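PDB 6FRL: tryptophan halogenase superfamily from Brevundimonas sp. BAL3, which catalyses flavin-dependent halogenation, preferring bromination over chlorination. Local coordinates for residues 451-454 / 455-459; 426-429 / 430-434. One frame throughout, in Å; residues are numbered along the deposited sequence.

Contact 1: 451-454 / 455-459; sequences LAIY and DGFGL
I453 and F457, one helical turn apart, are set side by side by their first torsions: CG2 of I453 is anti to the backbone N, while CG of F457 is anti to its carbonyl carbon (chi1 -69°). Pointing the same way, the two side chains meet where I453 CG2 lies 3.7 Å from F457 CD2, with CE2 of the ring close behind. The carbonyl of I453 serves this pair twice. Its oxygen accepts the bond from F457 N at 3.0 Å and also lies in plane at the ring edge, 3.3 Å from F457 CD2. Replacing F457 by alanine would remove the ring and is likely to open a gap beside I453 CG2 and W93.

F457 is the first residue to leave helical geometry, and a Schellman motif closes the helix behind it. L459 N reaches back to Y454 O at 3.0 Å, and G458 N bonds to D455 O; G458, the C-prime residue, has the positive phi (67°) that favours glycine. This reversal brings L459 CD2 obliquely to the Y454 ring, 4.3 Å from CD1. A water donates to both A452 O and D455 OD2, the latter at 2.7 Å. It thereby ties the carboxylate to a carbonyl that already takes the amide of G456, while D455 OD1 is held by Y460 OH.

Residues 451-459 take in the C-terminal end of helix 447-456 and the turn after it. I453 packs against F396, L399 and H400 of helix 376-402, D455 touches W120 of helix 116-125, and L459 turns to T432 of helix 422-434.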
ATOM      1  N   LEU B 451      10.908 -12.668   3.887  1.00 25.95           N
ATOM      2  CA  LEU B 451      10.830 -14.087   4.251  1.00 25.41           C
ATOM      3  C   LEU B 451      11.990 -14.903   3.699  1.00 24.21           C
ATOM      4  O   LEU B 451      12.583 -15.685   4.430  1.00 23.49           O
ATOM      5  CB  LEU B 451       9.517 -14.694   3.793  1.00 25.79           C
ATOM      6  CG  LEU B 451       9.198 -16.143   4.182  1.00 27.02           C
ATOM      7  CD1 LEU B 451       9.401 -16.423   5.669  1.00 27.28           C
ATOM      8  CD2 LEU B 451       7.755 -16.490   3.812  1.00 26.37           C
ATOM      9  N   ALA B 452      12.325 -14.706   2.423  1.00 24.20           N
ATOM     10  CA  ALA B 452      13.432 -15.453   1.791  1.00 23.69           C
ATOM     11  C   ALA B 452      14.767 -15.191   2.493  1.00 24.27           C
ATOM     12  O   ALA B 452      15.611 -16.090   2.636  1.00 24.18           O
ATOM     13  CB  ALA B 452      13.545 -15.112   0.312  1.00 22.33           C
ATOM     14  N   ILE B 453      14.963 -13.948   2.919  1.00 23.86           N
ATOM     15  CA  ILE B 453      16.196 -13.593   3.602  1.00 23.66           C
ATOM     16  C   ILE B 453      16.180 -14.115   5.054  1.00 25.55           C
ATOM     17  O   ILE B 453      17.163 -14.727   5.507  1.00 23.13           O
ATOM     18  CB  ILE B 453      16.460 -12.078   3.505  1.00 22.98           C
ATOM     19  CG1 ILE B 453      16.488 -11.627   2.009  1.00 22.17           C
ATOM     20  CG2 ILE B 453      17.757 -11.703   4.231  1.00 23.61           C
ATOM     21  CD1 ILE B 453      17.348 -12.451   1.062  1.00 21.17           C
ATOM     22  N   TYR B 454      15.055 -13.935   5.762  1.00 26.48           N
ATOM     23  CA  TYR B 454      14.967 -14.456   7.130  1.00 27.65           C
ATOM     24  C   TYR B 454      15.268 -15.959   7.122  1.00 28.16           C
ATOM     25  O   TYR B 454      16.151 -16.420   7.854  1.00 27.25           O
ATOM     26  CB  TYR B 454      13.615 -14.164   7.789  1.00 26.98           C
ATOM     27  CG  TYR B 454      13.341 -12.690   8.094  1.00 26.51           C
ATOM     28  CD1 TYR B 454      14.260 -11.914   8.769  1.00 26.95           C
ATOM     29  CD2 TYR B 454      12.124 -12.089   7.730  1.00 26.38           C
ATOM     30  CE1 TYR B 454      13.988 -10.567   9.066  1.00 28.75           C
ATOM     31  CE2 TYR B 454      11.843 -10.760   8.005  1.00 26.45           C
ATOM     32  CZ  TYR B 454      12.778  -9.997   8.672  1.00 28.06           C
ATOM     33  OH  TYR B 454      12.520  -8.678   8.979  1.00 30.38           O
ATOM     34  N   ASP B 455      14.603 -16.688   6.234  1.00 26.79           N
ATOM     35  CA  ASP B 455      14.796 -18.126   6.139  1.00 27.82           C
ATOM     36  C   ASP B 455      16.182 -18.514   5.659  1.00 28.07           C
ATOM     37  O   ASP B 455      16.781 -19.451   6.182  1.00 27.58           O
ATOM     38  CB  ASP B 455      13.741 -18.773   5.238  1.00 26.82           C
ATOM     39  CG  ASP B 455      14.095 -20.156   4.864  1.00 26.11           C
ATOM     40  OD1 ASP B 455      13.985 -21.003   5.766  1.00 26.72           O
ATOM     41  OD2 ASP B 455      14.511 -20.376   3.691  1.00 25.50           O
ATOM     42  N   GLY B 456      16.708 -17.810   4.669  1.00 30.71           N
ATOM     43  CA  GLY B 456      18.083 -18.066   4.176  1.00 30.22           C
ATOM     44  C   GLY B 456      19.175 -17.938   5.234  1.00 29.31           C
ATOM     45  O   GLY B 456      20.142 -18.697   5.226  1.00 29.49           O
ATOM     46  N   PHE B 457      19.024 -16.972   6.144  1.00 29.87           N
ATOM     47  CA  PHE B 457      19.953 -16.839   7.267  1.00 31.60           C
ATOM     48  C   PHE B 457      19.534 -17.549   8.550  1.00 28.97           C
ATOM     49  O   PHE B 457      20.163 -17.343   9.562  1.00 29.18           O
ATOM     50  CB  PHE B 457      20.222 -15.365   7.562  1.00 35.60           C
ATOM     51  CG  PHE B 457      21.017 -14.692   6.503  1.00 39.89           C
ATOM     52  CD1 PHE B 457      22.395 -14.738   6.528  1.00 45.80           C
ATOM     53  CD2 PHE B 457      20.388 -14.032   5.465  1.00 40.88           C
ATOM     54  CE1 PHE B 457      23.128 -14.095   5.551  1.00 49.03           C
ATOM     55  CE2 PHE B 457      21.109 -13.413   4.475  1.00 45.04           C
ATOM     56  CZ  PHE B 457      22.488 -13.438   4.510  1.00 46.95           C
ATOM     57  N   GLY B 458      18.496 -18.378   8.508  1.00 29.35           N
ATOM     58  CA  GLY B 458      18.067 -19.161   9.650  1.00 28.73           C
ATOM     59  C   GLY B 458      17.491 -18.405  10.848  1.00 30.63           C
ATOM     60  O   GLY B 458      17.584 -18.902  11.972  1.00 29.38           O
ATOM     61  N   LEU B 459      16.890 -17.225  10.630  1.00 31.30           N
ATOM     62  CA  LEU B 459      16.235 -16.480  11.715  1.00 29.66           C
ATOM     63  C   LEU B 459      14.716 -16.671  11.680  1.00 30.03           C
ATOM     64  O   LEU B 459      14.068 -16.169  10.787  1.00 31.73           O
ATOM     65  CB  LEU B 459      16.587 -14.996  11.635  1.00 31.19           C
ATOM     66  CG  LEU B 459      15.964 -14.117  12.766  1.00 33.36           C
ATOM     67  CD1 LEU B 459      16.418 -14.534  14.176  1.00 33.15           C
ATOM     68  CD2 LEU B 459      16.208 -12.635  12.559  1.00 32.52           C
TER
HETATM   69  O   HOH W   1      15.273 -18.857   1.652  1.00 34.69           O

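Contact 2: 426-429 / 430-434; sequences RKIA and LWTAR
The indole of W431 touches 426-429 only near its root: CB is 3.5 Å from K427 O, and the ring leads away from this turn of the helix. There it stacks with Y454, meets the rings of F437 and H117 at oblique angles, and offers NE1 at its edge to L459 O.

Four successive backbone bonds join the turns. W431 N reaches K427 O at 3.0 Å, T432 N reaches I428 O at 3.1 Å, and the amides of L430 and A433 use R426 O and A429 O likewise. T432 puts CG2 anti to its own carbonyl carbon, which brings this methyl to 3.1 Å from I428 O and 4.2 Å from I428 CG2.

The chemistry is divided around helix 422-434. K427 ends in a salt bridge to E443 and a cation-pi contact with W450, partners that would probably keep its buried ammonium charged. A429 and A433 instead lie against P377 and A375 of the second subunit, where R434 NE also bonds to F369 O of that subunit. The helix therefore turns an aromatic and charged side to its own chain, while the face toward the second subunit combines small alanines with R434.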
ATOM      1  N   ARG B 426      13.014  -2.394  13.995  1.00 31.32           N
ATOM      2  CA  ARG B 426      11.597  -2.671  14.200  1.00 35.49           C
ATOM      3  C   ARG B 426      11.097  -3.864  13.387  1.00 34.21           C
ATOM      4  O   ARG B 426      10.306  -4.655  13.907  1.00 35.02           O
ATOM      5  CB  ARG B 426      10.742  -1.451  13.840  1.00 38.80           C
ATOM      6  CG  ARG B 426      10.770  -0.345  14.876  1.00 41.27           C
ATOM      7  CD  ARG B 426       9.987   0.831  14.346  1.00 46.95           C
ATOM      8  NE  ARG B 426       8.616   0.406  13.992  1.00 50.16           N
ATOM      9  CZ  ARG B 426       7.753   1.104  13.252  1.00 50.97           C
ATOM     10  NH1 ARG B 426       8.081   2.296  12.736  1.00 49.94           N
ATOM     11  NH2 ARG B 426       6.544   0.599  13.034  1.00 50.06           N
ATOM     12  N   LYS B 427      11.552  -3.973  12.133  1.00 30.04           N
ATOM     13  CA  LYS B 427      11.226  -5.113  11.279  1.00 31.06           C
ATOM     14  C   LYS B 427      11.715  -6.414  11.877  1.00 31.52           C
ATOM     15  O   LYS B 427      10.938  -7.356  12.002  1.00 32.40           O
ATOM     16  CB  LYS B 427      11.818  -4.967   9.863  1.00 31.24           C
ATOM     17  CG  LYS B 427      10.933  -4.234   8.878  1.00 31.79           C
ATOM     18  CD  LYS B 427      11.595  -4.063   7.516  1.00 33.49           C
ATOM     19  CE  LYS B 427      10.611  -4.263   6.374  1.00 34.13           C
ATOM     20  NZ  LYS B 427       9.837  -3.051   6.118  1.00 36.32           N
ATOM     21  N   ILE B 428      13.006  -6.448  12.237  1.00 33.50           N
ATOM     22  CA  ILE B 428      13.633  -7.649  12.802  1.00 31.21           C
ATOM     23  C   ILE B 428      12.941  -8.009  14.107  1.00 32.78           C
ATOM     24  O   ILE B 428      12.710  -9.181  14.353  1.00 35.26           O
ATOM     25  CB  ILE B 428      15.154  -7.475  12.995  1.00 29.85           C
ATOM     26  CG1 ILE B 428      15.852  -7.397  11.640  1.00 28.75           C
ATOM     27  CG2 ILE B 428      15.767  -8.624  13.781  1.00 28.42           C
ATOM     28  CD1 ILE B 428      17.319  -7.016  11.752  1.00 30.07           C
ATOM     29  N   ALA B 429      12.563  -7.011  14.910  1.00 32.76           N
ATOM     30  CA  ALA B 429      11.907  -7.261  16.214  1.00 33.00           C
ATOM     31  C   ALA B 429      10.479  -7.841  16.078  1.00 30.90           C
ATOM     32  O   ALA B 429      10.123  -8.749  16.813  1.00 35.54           O
ATOM     33  CB  ALA B 429      11.915  -5.997  17.102  1.00 30.94           C
ATOM     34  N   LEU B 430       9.680  -7.339  15.154  1.00 28.75           N
ATOM     35  CA  LEU B 430       8.327  -7.899  14.963  1.00 26.77           C
ATOM     36  C   LEU B 430       8.398  -9.271  14.292  1.00 26.21           C
ATOM     37  O   LEU B 430       7.557 -10.123  14.568  1.00 24.73           O
ATOM     38  CB  LEU B 430       7.399  -6.971  14.205  1.00 24.80           C
ATOM     39  CG  LEU B 430       5.938  -7.443  14.132  1.00 26.15           C
ATOM     40  CD1 LEU B 430       5.236  -7.423  15.497  1.00 26.29           C
ATOM     41  CD2 LEU B 430       5.152  -6.638  13.097  1.00 24.82           C
ATOM     42  N   TRP B 431       9.402  -9.507  13.448  1.00 26.40           N
ATOM     43  CA  TRP B 431       9.540 -10.808  12.797  1.00 26.32           C
ATOM     44  C   TRP B 431       9.843 -11.883  13.852  1.00 31.10           C
ATOM     45  O   TRP B 431       9.140 -12.903  13.915  1.00 31.44           O
ATOM     46  CB  TRP B 431      10.625 -10.790  11.720  1.00 26.79           C
ATOM     47  CG  TRP B 431      10.979 -12.176  11.238  1.00 25.30           C
ATOM     48  CD1 TRP B 431      12.100 -12.885  11.537  1.00 23.94           C
ATOM     49  CD2 TRP B 431      10.151 -13.033  10.449  1.00 23.22           C
ATOM     50  NE1 TRP B 431      12.038 -14.117  10.952  1.00 24.80           N
ATOM     51  CE2 TRP B 431      10.843 -14.243  10.290  1.00 24.17           C
ATOM     52  CE3 TRP B 431       8.880 -12.901   9.890  1.00 23.23           C
ATOM     53  CZ2 TRP B 431      10.320 -15.327   9.558  1.00 24.12           C
ATOM     54  CZ3 TRP B 431       8.351 -13.968   9.152  1.00 23.96           C
ATOM     55  CH2 TRP B 431       9.071 -15.169   9.003  1.00 24.54           C
ATOM     56  N   THR B 432      10.842 -11.635  14.710  1.00 34.14           N
ATOM     57  CA  THR B 432      11.214 -12.628  15.755  1.00 34.92           C
ATOM     58  C   THR B 432      10.138 -12.784  16.845  1.00 31.86           C
ATOM     59  O   THR B 432       9.954 -13.864  17.378  1.00 35.07           O
ATOM     60  CB  THR B 432      12.599 -12.378  16.405  1.00 32.38           C
ATOM     61  OG1 THR B 432      12.473 -11.369  17.380  1.00 33.41           O
ATOM     62  CG2 THR B 432      13.663 -11.953  15.366  1.00 32.53           C
ATOM     63  N   ALA B 433       9.412 -11.721  17.140  1.00 30.38           N
ATOM     64  CA  ALA B 433       8.341 -11.758  18.139  1.00 30.50           C
ATOM     65  C   ALA B 433       7.099 -12.461  17.653  1.00 32.39           C
ATOM     66  O   ALA B 433       6.418 -13.088  18.446  1.00 39.20           O
ATOM     67  CB  ALA B 433       7.964 -10.363  18.581  1.00 27.10           C
ATOM     68  N   ARG B 434       6.766 -12.325  16.375  1.00 32.24           N
ATOM     69  CA  ARG B 434       5.442 -12.753  15.942  1.00 33.41           C
ATOM     70  C   ARG B 434       5.315 -13.342  14.530  1.00 32.83           C
ATOM     71  O   ARG B 434       4.241 -13.872  14.181  1.00 34.52           O
ATOM     72  CB  ARG B 434       4.499 -11.553  16.144  1.00 35.27           C
ATOM     73  CG  ARG B 434       3.002 -11.773  15.942  1.00 34.20           C
ATOM     74  CD  ARG B 434       2.413 -12.981  16.641  1.00 33.00           C
ATOM     75  NE  ARG B 434       1.006 -13.150  16.261  1.00 34.84           N
ATOM     76  CZ  ARG B 434       0.576 -13.600  15.065  1.00 36.24           C
ATOM     77  NH1 ARG B 434       1.422 -13.942  14.076  1.00 35.55           N
ATOM     78  NH2 ARG B 434      -0.722 -13.711  14.829  1.00 34.91           N
TER

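Contacts 1 and 2 lie on consecutive helices, 447-456 and 422-434 respectively, with their centres about 13 Å apart, and W431 is the main bridge. Its NE1 is 2.9 Å from L459 O, a probable hydrogen bond that ties the last residue of the Schellman motif to the other helix. One face of the indole covers both Y454 and L451, with NE1 3.4 Å from Y454 CG and CH2 3.6 Å from L451 CD1. Both contacts lie on the same side of the chain's centre, contact 2 farther out, its centre about 25 Å away against about 19 Å for contact 1. A glycerol, probably from the crystallisation liquor, lies about 6 Å from the R426 side chain.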